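Local atomic coordinates of vascular protein tyrosine phosphatase 1 (PDB entry 3I36), a protein that is expected to remove the phosphate group from phosphotyrosine residues of other proteins, this chain being the catalytic domain of a receptor-type tyrosine phosphatase. Residues Y63-A68 with G72-N77; Y104-H109 with V276-M281; E156-K161 with T183-V188. All blocks are in the same frame, centred on the assembly; numbering follows the deposited sequence.

Interaction 1. Residues Y63-A68 with G72-N77; sequences YAAEIA and GKNRYN
The direct polar link is one hydrogen bond, from ND2 of N74 to the backbone O of A65 at 2.9 Å. Its N-H...O angle of 138° marks it as bent. The acceptor lies almost exactly in the plane of the N74 amide, while ND2 sits only 15° off the carbonyl plane of A65, so both flat groups are turned well for the bond. With CG of N74 opposite its own carbonyl carbon (chi1 -60°), the side chain extends across to A65, which explains how the amide spans two backbones whose CA atoms, A65 and N74, are 7.4 Å apart. The other end of the amide is gripped too: OD1 of N74 is hydrogen-bonded to Y99 OH and N101 ND2. Three partners on two amide atoms should fix the rotation of this buried group.

A second, water-mediated link runs between backbones. O of A68 and N of G72 are 4.4 Å apart, too far for a direct bond, and one water fills the step: it donates to A68 O at 2.9 Å and accepts from G72 N at 2.9 Å.

Nonpolar contact is slight, in keeping with just 98 Å² buried between the segments. CB of A65 comes to 4.2 Å from ND2 of N74, and the A65 methyl packs instead on L80, P81 and Y99.

Residues 72-77 carry the KNRY sequence that marks the phosphotyrosine-recognition loop of classical tyrosine phosphatases. Q118 also holds its backbone, at K73 O and R75 N, and the Y76 side chain touches A246, which probably binds substrate. The bond to A65 thus ties the start of this recognition loop to the short helix 63-66 before it.

Interaction 2. Residues Y104-H109 with V276-M281; sequences YMPGYH and VYDLRM
The side chains of D278 and P106 come from opposite directions, and the aspartate can be followed outward atom by atom. Its CB points at the 104-109 segment, and with CG anti to the backbone N (chi1 -172°) the carboxylate is carried to the proline ring. CG of D278 lies 3.9 Å from P106 CG. OD1 is 3.8 Å from that same P106 CG, whereas OD2 comes closer, 3.3 Å from P106 CB and equally near P106 CG. These are carbon-oxygen contacts; the strong partner of OD2 is R259 NH1, in a salt bridge. Replacing the aspartate by an alanine removes the carboxylate, and R259 would probably lose its charged mate while a gap opened beside the proline ring.

Together these residues join two elements of the tyrosine phosphatase fold: helix 272-280, and the end of strand 102-105, an outermost strand of the central mixed sheet. R259 belongs to a third, helix 249-267, and itself touches P106 and L279.

The neighbouring pair, M105 and L279, is apolar, and the two side chains cross at about a right angle. The M105 chain bends twice, at chi2 (-67°) and chi3 (-49°), which brings its terminal methyl round to the helix although its CB does not aim there. CE of M105 thereby lies 3.7 Å from L279 CD2 and only 3.3 Å from the L279 backbone O. L279 in turn packs on I255 of helix 249-267, and its CD2 passes 4.2 Å from P106 O.

Interaction 3. Residues E156-K161 with T183-V188; sequences EYWPSK and TIRDFV
NH1 of R185 is hydrogen-bonded to Q202 OE1 and H204 ND1, and it also lies 3.4 Å from CZ2 of W158. The site belongs to the central sheet of the classical tyrosine phosphatase fold: the YWP end of the family's KCxxYWP sequence packs against strand 182-191, whose alternate residues R185 and F187 both point toward it.

NH1 of R185 lies over one face of the indole, 3.2 Å above the W158 ring plane and displaced toward its rim; the guanidinium and indole planes are 23° apart. NE1 of W158 and NE of R185 approach to 3.3 Å without bonding, since both are donors; NE is instead committed to a salt bridge with E176. With Q202 and H204 at NH1, these partners hold the arginine plane against the indole, and the nearby carboxylate is likely to offset the buried charge. The opposite face of W158 is covered by E156 CG, 3.7 Å above it, while T183 CG2 covers the other face of the guanidinium, so the flat groups are layered between aliphatic carbons.

With CG of W158 between the backbone N and the carbonyl carbon (chi1 64°), the indole reaches the R185 guanidinium while its CB stays against F187, 3.5 Å from CZ. The five-membered ring of W158 meets the F187 ring obliquely, planes at 66° and centroids 5.7 Å apart. P159 flanks the same phenylalanine: CD of P159 is 3.6 Å from F187 CE1, and P159 O lies at the edge of the F187 ring, in its plane, 3.4 Å from CE1.

In the fold
The three contacts do not touch one another. Interaction 1 closes before the other two begin along the chain; its centre is about 22 Å from that of interaction 2 and about 27 Å from that of interaction 3, though nearest atoms of interactions 1 and 3 are about 7 Å apart. Interactions 2 and 3 reach the same mixed sheet, on opposite sides of the chain's centre. Each has a side chain near, but not in contact with, a residue of segment 244-250, which probably binds the phosphate and includes the likely nucleophile C244: between side chains, N74 is about 9 Å from A246, M105 about 8 Å from V248, and W158 about 11 Å from C244.

Interaction 1. Residues Y63-A68 with G72-N77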
loop_
_atom_site.group_PDB
_atom_site.type_symbol
_atom_site.label_atom_id
_atom_site.label_comp_id
_atom_site.label_asym_id
_atom_site.label_seq_id
_atom_site.Cartn_x
_atom_site.Cartn_y
_atom_site.Cartn_z
ATOM N N TYR A 63 20.483 -2.107 3.478
ATOM C CA TYR A 63 21.720 -1.477 3.051
ATOM C C TYR A 63 21.514 -0.511 1.888
ATOM O O TYR A 63 22.060 0.579 1.897
ATOM C CB TYR A 63 22.759 -2.528 2.672
ATOM C CG TYR A 63 23.159 -3.378 3.848
ATOM C CD1 TYR A 63 23.276 -2.818 5.113
ATOM C CD2 TYR A 63 23.423 -4.733 3.701
ATOM C CE1 TYR A 63 23.639 -3.580 6.202
ATOM C CE2 TYR A 63 23.789 -5.509 4.787
ATOM C CZ TYR A 63 23.896 -4.925 6.037
ATOM O OH TYR A 63 24.256 -5.680 7.132
ATOM N N ALA A 64 20.745 -0.911 0.878
ATOM C CA ALA A 64 20.586 -0.044 -0.287
ATOM C C ALA A 64 19.969 1.279 0.157
ATOM O O ALA A 64 20.405 2.352 -0.251
ATOM C CB ALA A 64 19.724 -0.709 -1.364
ATOM N N ALA A 65 18.959 1.190 1.011
ATOM C CA ALA A 65 18.268 2.377 1.516
ATOM C C ALA A 65 19.195 3.312 2.271
ATOM O O ALA A 65 18.902 4.493 2.395
ATOM C CB ALA A 65 17.116 1.982 2.415
ATOM N N GLU A 66 20.292 2.771 2.792
ATOM C CA GLU A 66 21.204 3.535 3.637
ATOM C C GLU A 66 22.414 4.057 2.871
ATOM O O GLU A 66 23.224 4.821 3.411
ATOM C CB GLU A 66 21.639 2.684 4.834
ATOM C CG GLU A 66 20.517 2.469 5.833
ATOM C CD GLU A 66 20.815 1.384 6.859
ATOM O OE1 GLU A 66 21.748 0.585 6.641
ATOM O OE2 GLU A 66 20.097 1.326 7.880
ATOM N N ILE A 67 22.547 3.647 1.617
ATOM C CA ILE A 67 23.622 4.179 0.792
ATOM C C ILE A 67 23.456 5.687 0.684
ATOM O O ILE A 67 22.345 6.184 0.522
ATOM C CB ILE A 67 23.653 3.529 -0.610
ATOM C CG1 ILE A 67 23.950 2.030 -0.474
ATOM C CG2 ILE A 67 24.701 4.206 -1.490
ATOM C CD1 ILE A 67 23.921 1.288 -1.779
ATOM N N ALA A 68 24.564 6.414 0.798
ATOM C CA ALA A 68 24.523 7.869 0.831
ATOM C C ALA A 68 23.656 8.422 -0.292
ATOM O O ALA A 68 22.793 9.271 -0.066
ATOM C CB ALA A 68 25.949 8.449 0.755
ATOM N N GLY A 72 18.558 10.376 0.317
ATOM C CA GLY A 72 17.691 11.473 -0.057
ATOM C C GLY A 72 16.516 11.009 -0.891
ATOM O O GLY A 72 15.651 11.806 -1.241
ATOM N N LYS A 73 16.487 9.719 -1.213
ATOM C CA LYS A 73 15.374 9.165 -1.972
ATOM C C LYS A 73 14.349 8.588 -1.010
ATOM O O LYS A 73 13.316 8.061 -1.415
ATOM C CB LYS A 73 15.877 8.093 -2.934
ATOM C CG LYS A 73 16.954 8.572 -3.895
ATOM C CD LYS A 73 17.470 7.391 -4.704
ATOM C CE LYS A 73 18.598 7.797 -5.649
ATOM N NZ LYS A 73 19.120 6.576 -6.330
ATOM N N ASN A 74 14.649 8.683 0.276
ATOM C CA ASN A 74 13.729 8.226 1.299
ATOM C C ASN A 74 12.990 9.392 1.898
ATOM O O ASN A 74 13.601 10.370 2.321
ATOM C CB ASN A 74 14.488 7.503 2.392
ATOM C CG ASN A 74 15.228 6.318 1.869
ATOM O OD1 ASN A 74 14.706 5.571 1.052
ATOM N ND2 ASN A 74 16.454 6.134 2.333
ATOM N N ARG A 75 11.671 9.292 1.922
ATOM C CA ARG A 75 10.869 10.352 2.483
ATOM C C ARG A 75 11.127 10.474 3.969
ATOM O O ARG A 75 11.308 11.570 4.496
ATOM C CB ARG A 75 9.391 10.075 2.244
ATOM C CG ARG A 75 8.477 11.142 2.850
ATOM C CD ARG A 75 7.034 10.967 2.372
ATOM N NE ARG A 75 6.873 11.344 0.964
ATOM C CZ ARG A 75 6.839 12.600 0.537
ATOM N NH1 ARG A 75 6.954 13.606 1.410
ATOM N NH2 ARG A 75 6.692 12.860 -0.753
ATOM N N TYR A 76 11.132 9.337 4.649
ATOM C CA TYR A 76 11.417 9.306 6.086
ATOM C C TYR A 76 12.622 8.432 6.349
ATOM O O TYR A 76 12.696 7.312 5.860
ATOM C CB TYR A 76 10.211 8.758 6.852
ATOM C CG TYR A 76 8.960 9.525 6.547
ATOM C CD1 TYR A 76 8.784 10.817 7.038
ATOM C CD2 TYR A 76 7.958 8.978 5.757
ATOM C CE1 TYR A 76 7.653 11.530 6.761
ATOM C CE2 TYR A 76 6.814 9.695 5.466
ATOM C CZ TYR A 76 6.667 10.970 5.972
ATOM O OH TYR A 76 5.534 11.696 5.687
ATOM N N ASN A 77 13.565 8.946 7.125
ATOM C CA ASN A 77 14.818 8.238 7.351
ATOM C C ASN A 77 14.633 6.923 8.098
ATOM O O ASN A 77 15.497 6.048 8.062
ATOM C CB ASN A 77 15.794 9.135 8.113
ATOM C CG ASN A 77 17.203 8.588 8.104
ATOM O OD1 ASN A 77 17.614 7.921 7.153
ATOM N ND2 ASN A 77 17.953 8.861 9.169
HETATM O O HOH W 1 20.972 11.225 -1.118
#

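Interaction 2. Residues Y104-H109 with V276-M281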
loop_
_atom_site.group_PDB
_atom_site.type_symbol
_atom_site.label_atom_id
_atom_site.label_comp_id
_atom_site.label_asym_id
_atom_site.label_seq_id
_atom_site.Cartn_x
_atom_site.Cartn_y
_atom_site.Cartn_z
ATOM N N TYR A 104 8.138 -5.112 -2.483
ATOM C CA TYR A 104 7.085 -6.021 -2.884
ATOM C C TYR A 104 6.446 -6.532 -1.618
ATOM O O TYR A 104 7.135 -6.956 -0.704
ATOM C CB TYR A 104 7.660 -7.196 -3.644
ATOM C CG TYR A 104 8.335 -6.787 -4.911
ATOM C CD1 TYR A 104 7.597 -6.466 -6.043
ATOM C CD2 TYR A 104 9.718 -6.722 -4.983
ATOM C CE1 TYR A 104 8.233 -6.084 -7.222
ATOM C CE2 TYR A 104 10.353 -6.354 -6.138
ATOM C CZ TYR A 104 9.610 -6.038 -7.257
ATOM O OH TYR A 104 10.270 -5.661 -8.402
ATOM N N MET A 105 5.125 -6.504 -1.574
ATOM C CA MET A 105 4.407 -7.020 -0.429
ATOM C C MET A 105 3.535 -8.141 -0.937
ATOM O O MET A 105 2.820 -7.982 -1.934
ATOM C CB MET A 105 3.545 -5.925 0.198
ATOM C CG MET A 105 4.252 -4.589 0.274
ATOM S SD MET A 105 5.647 -4.607 1.416
ATOM C CE MET A 105 4.776 -5.364 2.792
ATOM N N PRO A 106 3.593 -9.286 -0.260
ATOM C CA PRO A 106 2.705 -10.350 -0.703
ATOM C C PRO A 106 1.254 -9.943 -0.543
ATOM O O PRO A 106 0.842 -9.194 0.371
ATOM C CB PRO A 106 3.051 -11.512 0.240
ATOM C CG PRO A 106 4.475 -11.188 0.697
ATOM C CD PRO A 106 4.452 -9.709 0.859
ATOM N N GLY A 107 0.461 -10.458 -1.464
ATOM C CA GLY A 107 -0.965 -10.402 -1.303
ATOM C C GLY A 107 -1.421 -11.809 -1.014
ATOM O O GLY A 107 -0.627 -12.717 -0.740
ATOM N N TYR A 108 -2.718 -11.995 -1.087
ATOM C CA TYR A 108 -3.276 -13.313 -0.874
ATOM C C TYR A 108 -2.735 -14.323 -1.890
ATOM O O TYR A 108 -2.450 -15.465 -1.546
ATOM C CB TYR A 108 -4.788 -13.235 -0.966
ATOM C CG TYR A 108 -5.442 -14.551 -0.648
ATOM C CD1 TYR A 108 -5.589 -14.960 0.664
ATOM C CD2 TYR A 108 -5.910 -15.374 -1.657
ATOM C CE1 TYR A 108 -6.183 -16.163 0.971
ATOM C CE2 TYR A 108 -6.538 -16.585 -1.356
ATOM C CZ TYR A 108 -6.658 -16.966 -0.043
ATOM O OH TYR A 108 -7.255 -18.158 0.279
ATOM N N HIS A 109 -2.563 -13.883 -3.131
ATOM C CA HIS A 109 -2.227 -14.783 -4.229
ATOM C C HIS A 109 -0.748 -14.962 -4.528
ATOM O O HIS A 109 -0.322 -16.050 -4.924
ATOM C CB HIS A 109 -2.986 -14.374 -5.483
ATOM C CG HIS A 109 -4.465 -14.477 -5.316
ATOM N ND1 HIS A 109 -5.254 -13.395 -4.995
ATOM C CD2 HIS A 109 -5.291 -15.548 -5.360
ATOM C CE1 HIS A 109 -6.510 -13.788 -4.879
ATOM N NE2 HIS A 109 -6.559 -15.091 -5.096
ATOM N N VAL A 276 -0.070 -9.232 9.012
ATOM C CA VAL A 276 0.746 -8.074 9.345
ATOM C C VAL A 276 2.170 -8.530 9.545
ATOM O O VAL A 276 3.103 -7.860 9.130
ATOM C CB VAL A 276 0.227 -7.323 10.582
ATOM C CG1 VAL A 276 1.182 -6.171 10.945
ATOM C CG2 VAL A 276 -1.200 -6.806 10.294
ATOM N N TYR A 277 2.332 -9.687 10.175
ATOM C CA TYR A 277 3.659 -10.266 10.334
ATOM C C TYR A 277 4.367 -10.352 8.984
ATOM O O TYR A 277 5.504 -9.883 8.807
ATOM C CB TYR A 277 3.534 -11.656 10.931
ATOM C CG TYR A 277 4.851 -12.220 11.373
ATOM C CD1 TYR A 277 5.172 -12.291 12.724
ATOM C CD2 TYR A 277 5.774 -12.691 10.445
ATOM C CE1 TYR A 277 6.381 -12.809 13.138
ATOM C CE2 TYR A 277 6.989 -13.212 10.854
ATOM C CZ TYR A 277 7.280 -13.266 12.204
ATOM O OH TYR A 277 8.485 -13.772 12.620
ATOM N N ASP A 278 3.685 -10.958 8.031
ATOM C CA ASP A 278 4.193 -11.062 6.676
ATOM C C ASP A 278 4.530 -9.679 6.099
ATOM O O ASP A 278 5.599 -9.475 5.536
ATOM C CB ASP A 278 3.143 -11.738 5.809
ATOM C CG ASP A 278 3.654 -12.064 4.433
ATOM O OD1 ASP A 278 4.833 -12.449 4.297
ATOM O OD2 ASP A 278 2.850 -11.958 3.499
ATOM N N LEU A 279 3.621 -8.729 6.245
ATOM C CA LEU A 279 3.904 -7.379 5.771
ATOM C C LEU A 279 5.174 -6.838 6.402
ATOM O O LEU A 279 6.028 -6.292 5.707
ATOM C CB LEU A 279 2.730 -6.442 6.032
ATOM C CG LEU A 279 1.439 -6.849 5.314
ATOM C CD1 LEU A 279 0.368 -5.809 5.616
ATOM C CD2 LEU A 279 1.666 -6.993 3.813
ATOM N N ARG A 280 5.303 -7.000 7.715
ATOM C CA ARG A 280 6.489 -6.512 8.416
ATOM C C ARG A 280 7.778 -7.188 7.957
ATOM O O ARG A 280 8.849 -6.600 8.053
ATOM C CB ARG A 280 6.359 -6.720 9.916
ATOM C CG ARG A 280 5.284 -5.881 10.562
ATOM C CD ARG A 280 5.695 -4.422 10.693
ATOM N NE ARG A 280 4.563 -3.723 11.269
ATOM C CZ ARG A 280 4.286 -3.704 12.564
ATOM N NH1 ARG A 280 5.101 -4.305 13.428
ATOM N NH2 ARG A 280 3.191 -3.082 12.996
ATOM N N MET A 281 7.676 -8.419 7.480
ATOM C CA MET A 281 8.836 -9.112 6.939
ATOM C C MET A 281 9.216 -8.544 5.581
ATOM O O MET A 281 10.239 -8.925 5.006
ATOM C CB MET A 281 8.565 -10.614 6.819
ATOM C CG MET A 281 8.534 -11.332 8.147
ATOM S SD MET A 281 10.129 -11.186 8.957
ATOM C CE MET A 281 11.198 -11.939 7.728
#

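Interaction 3. Residues E156-K161 with T183-V188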
loop_
_atom_site.group_PDB
_atom_site.type_symbol
_atom_site.label_atom_id
_atom_site.label_comp_id
_atom_site.label_asym_id
_atom_site.label_seq_id
_atom_site.Cartn_x
_atom_site.Cartn_y
_atom_site.Cartn_z
ATOM N N GLU A 156 2.370 15.626 -5.878
ATOM C CA GLU A 156 1.341 15.351 -6.857
ATOM C C GLU A 156 2.079 14.831 -8.072
ATOM O O GLU A 156 2.494 15.599 -8.950
ATOM C CB GLU A 156 0.545 16.600 -7.190
ATOM C CG GLU A 156 -0.497 16.347 -8.267
ATOM C CD GLU A 156 -1.588 17.388 -8.256
ATOM O OE1 GLU A 156 -2.443 17.360 -9.155
ATOM O OE2 GLU A 156 -1.592 18.230 -7.336
ATOM N N TYR A 157 2.272 13.523 -8.100
ATOM C CA TYR A 157 3.208 12.914 -9.037
ATOM C C TYR A 157 2.539 12.570 -10.340
ATOM O O TYR A 157 3.174 12.033 -11.237
ATOM C CB TYR A 157 3.786 11.639 -8.439
ATOM C CG TYR A 157 2.724 10.669 -7.996
ATOM C CD1 TYR A 157 2.097 9.825 -8.903
ATOM C CD2 TYR A 157 2.323 10.626 -6.665
ATOM C CE1 TYR A 157 1.102 8.937 -8.479
ATOM C CE2 TYR A 157 1.353 9.749 -6.235
ATOM C CZ TYR A 157 0.746 8.907 -7.146
ATOM O OH TYR A 157 -0.221 8.044 -6.702
ATOM N N TRP A 158 1.250 12.860 -10.431
ATOM C CA TRP A 158 0.492 12.485 -11.612
ATOM C C TRP A 158 0.089 13.722 -12.394
ATOM O O TRP A 158 -0.090 14.800 -11.815
ATOM C CB TRP A 158 -0.747 11.690 -11.213
ATOM C CG TRP A 158 -1.719 12.473 -10.397
ATOM C CD1 TRP A 158 -2.789 13.184 -10.856
ATOM C CD2 TRP A 158 -1.717 12.626 -8.971
ATOM N NE1 TRP A 158 -3.457 13.761 -9.804
ATOM C CE2 TRP A 158 -2.815 13.440 -8.638
ATOM C CE3 TRP A 158 -0.887 12.153 -7.944
ATOM C CZ2 TRP A 158 -3.108 13.796 -7.320
ATOM C CZ3 TRP A 158 -1.184 12.496 -6.639
ATOM C CH2 TRP A 158 -2.283 13.310 -6.336
ATOM N N PRO A 159 -0.066 13.570 -13.716
ATOM C CA PRO A 159 -0.406 14.723 -14.553
ATOM C C PRO A 159 -1.907 14.933 -14.634
ATOM O O PRO A 159 -2.693 14.093 -14.188
ATOM C CB PRO A 159 0.120 14.314 -15.930
ATOM C CG PRO A 159 0.021 12.812 -15.931
ATOM C CD PRO A 159 0.163 12.345 -14.505
ATOM N N SER A 160 -2.288 16.067 -15.206
ATOM C CA SER A 160 -3.654 16.292 -15.648
ATOM C C SER A 160 -3.773 15.710 -17.049
ATOM O O SER A 160 -2.952 14.880 -17.464
ATOM C CB SER A 160 -3.945 17.787 -15.703
ATOM O OG SER A 160 -3.129 18.415 -16.681
ATOM N N LYS A 161 -4.780 16.155 -17.789
ATOM C CA LYS A 161 -4.955 15.697 -19.165
ATOM C C LYS A 161 -3.698 15.959 -19.999
ATOM O O LYS A 161 -3.363 15.181 -20.897
ATOM C CB LYS A 161 -6.181 16.353 -19.803
ATOM N N THR A 183 -11.050 9.804 -5.330
ATOM C CA THR A 183 -10.978 10.219 -6.708
ATOM C C THR A 183 -10.311 9.106 -7.472
ATOM O O THR A 183 -9.350 8.508 -7.002
ATOM C CB THR A 183 -10.153 11.496 -6.831
ATOM O OG1 THR A 183 -10.860 12.553 -6.183
ATOM C CG2 THR A 183 -9.889 11.846 -8.305
ATOM N N ILE A 184 -10.844 8.815 -8.644
ATOM C CA ILE A 184 -10.273 7.793 -9.472
ATOM C C ILE A 184 -9.798 8.454 -10.741
ATOM O O ILE A 184 -10.541 9.212 -11.384
ATOM C CB ILE A 184 -11.291 6.680 -9.765
ATOM C CG1 ILE A 184 -11.682 5.996 -8.447
ATOM C CG2 ILE A 184 -10.702 5.669 -10.737
ATOM C CD1 ILE A 184 -12.823 5.015 -8.573
ATOM N N ARG A 185 -8.540 8.205 -11.078
ATOM C CA ARG A 185 -7.950 8.835 -12.242
ATOM C C ARG A 185 -7.438 7.754 -13.157
ATOM O O ARG A 185 -6.807 6.796 -12.718
ATOM C CB ARG A 185 -6.817 9.765 -11.822
ATOM C CG ARG A 185 -7.247 10.771 -10.758
ATOM C CD ARG A 185 -6.183 11.846 -10.550
ATOM N NE ARG A 185 -6.629 12.800 -9.550
ATOM C CZ ARG A 185 -6.414 12.662 -8.247
ATOM N NH1 ARG A 185 -5.725 11.621 -7.791
ATOM N NH2 ARG A 185 -6.871 13.574 -7.399
ATOM N N ASP A 186 -7.732 7.909 -14.437
ATOM C CA ASP A 186 -7.165 7.028 -15.425
ATOM C C ASP A 186 -6.105 7.773 -16.187
ATOM O O ASP A 186 -6.262 8.957 -16.510
ATOM C CB ASP A 186 -8.236 6.506 -16.369
ATOM C CG ASP A 186 -9.000 5.356 -15.779
ATOM O OD1 ASP A 186 -8.371 4.548 -15.078
ATOM O OD2 ASP A 186 -10.220 5.257 -16.010
ATOM N N PHE A 187 -5.029 7.059 -16.484
ATOM C CA PHE A 187 -3.942 7.590 -17.267
ATOM C C PHE A 187 -3.573 6.601 -18.348
ATOM O O PHE A 187 -3.943 5.423 -18.315
ATOM C CB PHE A 187 -2.710 7.799 -16.398
ATOM C CG PHE A 187 -2.965 8.622 -15.183
ATOM C CD1 PHE A 187 -2.753 9.992 -15.204
ATOM C CD2 PHE A 187 -3.429 8.030 -14.019
ATOM C CE1 PHE A 187 -3.002 10.756 -14.081
ATOM C CE2 PHE A 187 -3.669 8.789 -12.880
ATOM C CZ PHE A 187 -3.459 10.157 -12.914
ATOM N N VAL A 188 -2.843 7.106 -19.320
ATOM C CA VAL A 188 -2.116 6.253 -20.222
ATOM C C VAL A 188 -0.673 6.447 -19.826
ATOM O O VAL A 188 -0.211 7.574 -19.672
ATOM C CB VAL A 188 -2.309 6.678 -21.679
ATOM C CG1 VAL A 188 -1.386 5.882 -22.571
ATOM C CG2 VAL A 188 -3.758 6.479 -22.088
#